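Local coordinates for protein tubulin-specific chaperone, putative (PDB 4B6M) that probably binds alpha-tubulin and microtubule plus ends as a tubulin-binding cofactor B, of which this chain is the CAP-Gly domain, at residues Y36-E41 with L69-V74. Residues are numbered along the deposited sequence; the frame is centred on the assembly and turned at random. Where two conformers were deposited one is given.
Sequences YWVGVE and LRPDQV. With FMT (formic acid), chain F.
The guanidinium of R70 lies flat over one face of the W37 indole, with planes only 13° apart and centres 4.0 Å apart. The cation-pi contact is off-centre, with R70 CZ 32° off the normal of the six-membered ring, whereas R70 CD stands almost squarely above that ring's centroid, 4.0 Å away, as a CH-pi contact. A bend at chi2 (-63°) folds the arginine chain back over the indole. Y36 O lies in the guanidinium plane and accepts a bond from R70 NH1 at 3.1 Å, which reaches it from above the carbonyl plane; NH2 donates to P34 O. W37 NE1 donates to K33 O, which helps set the rotation of the indole.

Behind the stack, V38 and L69 form an antiparallel hydrogen-bonded pair, V38 N to L69 O at 2.7 Å and L69 N to V38 O at 2.8 Å. V38 turns its CG2 to P71 CG (4.0 Å), while its CB meets V74 CG2. The 3-10 turn 71-73 is held by backbone bonds from Q73 N to R70 O and from V74 N to P71 O; in the conformer given, Q73 OE1 also accepts a bond from R70 N at 2.9 Å, a doubtful detail.

Within the SH3-like CAP-Gly barrel, the contact joins strand 36-42 to the end of edge strand 66-69 and the turn leading into strand 74-76. Strand 19-26 pairs along the other side of 36-42, and C12 and C14 of strand 11-14 pack against V40, L69 and V74.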
loop_
_atom_site.group_PDB
_atom_site.type_symbol
_atom_site.label_atom_id
_atom_site.label_comp_id
_atom_site.label_asym_id
_atom_site.label_seq_id
_atom_site.Cartn_x
_atom_site.Cartn_y
_atom_site.Cartn_z
ATOM N N TYR A 36 11.068 -6.262 4.560
ATOM C CA TYR A 36 10.514 -5.383 3.510
ATOM C C TYR A 36 9.028 -5.093 3.675
ATOM O O TYR A 36 8.262 -5.947 4.113
ATOM C CB TYR A 36 10.732 -5.956 2.115
ATOM C CG TYR A 36 12.105 -5.671 1.573
ATOM C CD1 TYR A 36 13.197 -6.447 1.950
ATOM C CD2 TYR A 36 12.312 -4.603 0.707
ATOM C CE1 TYR A 36 14.467 -6.173 1.461
ATOM C CE2 TYR A 36 13.577 -4.317 0.216
ATOM C CZ TYR A 36 14.644 -5.102 0.595
ATOM O OH TYR A 36 15.893 -4.809 0.088
ATOM N N TRP A 37 8.668 -3.859 3.338
ATOM C CA TRP A 37 7.278 -3.376 3.389
ATOM C C TRP A 37 6.851 -2.786 2.079
ATOM O O TRP A 37 7.654 -2.244 1.305
ATOM C CB TRP A 37 7.139 -2.291 4.457
ATOM C CG TRP A 37 7.282 -2.846 5.846
ATOM C CD1 TRP A 37 8.441 -2.926 6.614
ATOM C CD2 TRP A 37 6.239 -3.473 6.658
ATOM N NE1 TRP A 37 8.183 -3.549 7.816
ATOM C CE2 TRP A 37 6.884 -3.902 7.902
ATOM C CE3 TRP A 37 4.878 -3.721 6.480
ATOM C CZ2 TRP A 37 6.170 -4.530 8.914
ATOM C CZ3 TRP A 37 4.173 -4.373 7.501
ATOM C CH2 TRP A 37 4.810 -4.744 8.698
ATOM N N VAL A 38 5.546 -2.842 1.831
ATOM C CA VAL A 38 4.965 -2.233 0.647
ATOM C C VAL A 38 3.985 -1.144 1.083
ATOM O O VAL A 38 3.039 -1.399 1.851
ATOM C CB VAL A 38 4.241 -3.300 -0.216
ATOM C CG1 VAL A 38 3.718 -2.674 -1.506
ATOM C CG2 VAL A 38 5.190 -4.464 -0.548
ATOM N N GLY A 39 4.226 0.091 0.652
ATOM C CA GLY A 39 3.289 1.178 0.941
ATOM C C GLY A 39 2.256 1.222 -0.154
ATOM O O GLY A 39 2.648 1.351 -1.314
ATOM N N VAL A 40 0.975 1.135 0.193
ATOM C CA VAL A 40 -0.096 1.121 -0.816
ATOM C C VAL A 40 -1.036 2.291 -0.596
ATOM O O VAL A 40 -1.403 2.594 0.545
ATOM C CB VAL A 40 -0.897 -0.204 -0.774
ATOM C CG1 VAL A 40 -2.100 -0.136 -1.703
ATOM C CG2 VAL A 40 -0.020 -1.387 -1.143
ATOM N N GLU A 41 -1.428 2.954 -1.687
ATOM C CA GLU A 41 -2.532 3.896 -1.625
ATOM C C GLU A 41 -3.761 3.223 -2.216
ATOM O O GLU A 41 -3.805 2.877 -3.415
ATOM C CB GLU A 41 -2.213 5.171 -2.396
ATOM C CG GLU A 41 -3.368 6.141 -2.380
ATOM C CD GLU A 41 -3.060 7.429 -3.119
ATOM O OE1 GLU A 41 -1.918 7.590 -3.612
ATOM O OE2 GLU A 41 -3.972 8.256 -3.212
ATOM N N LEU A 69 2.057 -2.899 3.995
ATOM C CA LEU A 69 1.752 -4.314 4.027
ATOM C C LEU A 69 2.997 -5.104 3.755
ATOM O O LEU A 69 3.915 -4.610 3.138
ATOM C CB LEU A 69 0.767 -4.669 2.889
ATOM C CG LEU A 69 -0.681 -4.157 2.854
ATOM C CD1 LEU A 69 -0.826 -2.640 2.847
ATOM C CD2 LEU A 69 -1.382 -4.691 1.620
ATOM N N ARG A 70 3.027 -6.351 4.203
ATOM C CA ARG A 70 4.074 -7.269 3.748
ATOM C C ARG A 70 3.834 -7.647 2.305
ATOM O O ARG A 70 2.692 -7.690 1.854
ATOM C CB ARG A 70 4.102 -8.526 4.613
ATOM C CG ARG A 70 4.530 -8.239 6.026
ATOM C CD ARG A 70 5.945 -7.715 6.099
ATOM N NE ARG A 70 6.437 -7.955 7.435
ATOM C CZ ARG A 70 7.608 -7.557 7.884
ATOM N NH1 ARG A 70 8.419 -6.861 7.105
ATOM N NH2 ARG A 70 7.943 -7.858 9.140
ATOM N N PRO A 71 4.905 -7.940 1.558
ATOM C CA PRO A 71 4.764 -8.333 0.164
ATOM C C PRO A 71 3.812 -9.504 -0.056
ATOM O O PRO A 71 3.114 -9.517 -1.098
ATOM C CB PRO A 71 6.217 -8.684 -0.258
ATOM C CG PRO A 71 7.053 -7.802 0.627
ATOM C CD PRO A 71 6.308 -7.699 1.944
ATOM N N ASP A 72 3.723 -10.438 0.907
ATOM C CA ASP A 72 2.846 -11.583 0.700
ATOM C C ASP A 72 1.373 -11.193 0.655
ATOM O O ASP A 72 0.558 -11.948 0.117
ATOM C CB ASP A 72 3.101 -12.687 1.724
ATOM C CG ASP A 72 4.362 -13.476 1.430
ATOM O OD1 ASP A 72 4.687 -13.721 0.247
ATOM O OD2 ASP A 72 5.031 -13.870 2.397
ATOM N N GLN A 73 1.053 -10.001 1.163
ATOM C CA GLN A 73 -0.316 -9.491 1.173
ATOM C C GLN A 73 -0.709 -8.767 -0.075
ATOM O O GLN A 73 -1.876 -8.389 -0.255
ATOM C CB GLN A 73 -0.482 -8.511 2.296
ATOM C CG GLN A 73 -0.462 -9.168 3.623
ATOM C CD GLN A 73 -0.575 -8.132 4.654
ATOM O OE1 GLN A 73 0.318 -7.303 4.772
ATOM N NE2 GLN A 73 -1.697 -8.116 5.378
ATOM N N VAL A 74 0.252 -8.568 -0.963
ATOM C CA VAL A 74 0.070 -7.738 -2.161
ATOM C C VAL A 74 0.112 -8.588 -3.424
ATOM O O VAL A 74 1.150 -9.188 -3.763
ATOM C CB VAL A 74 1.144 -6.632 -2.211
ATOM C CG1 VAL A 74 0.961 -5.718 -3.414
ATOM C CG2 VAL A 74 1.100 -5.842 -0.916
HETATM C C FMT F . -0.214 -6.066 7.404
HETATM O O1 FMT F . 0.863 -6.400 6.874
HETATM O O2 FMT F . -1.335 -6.582 7.149
#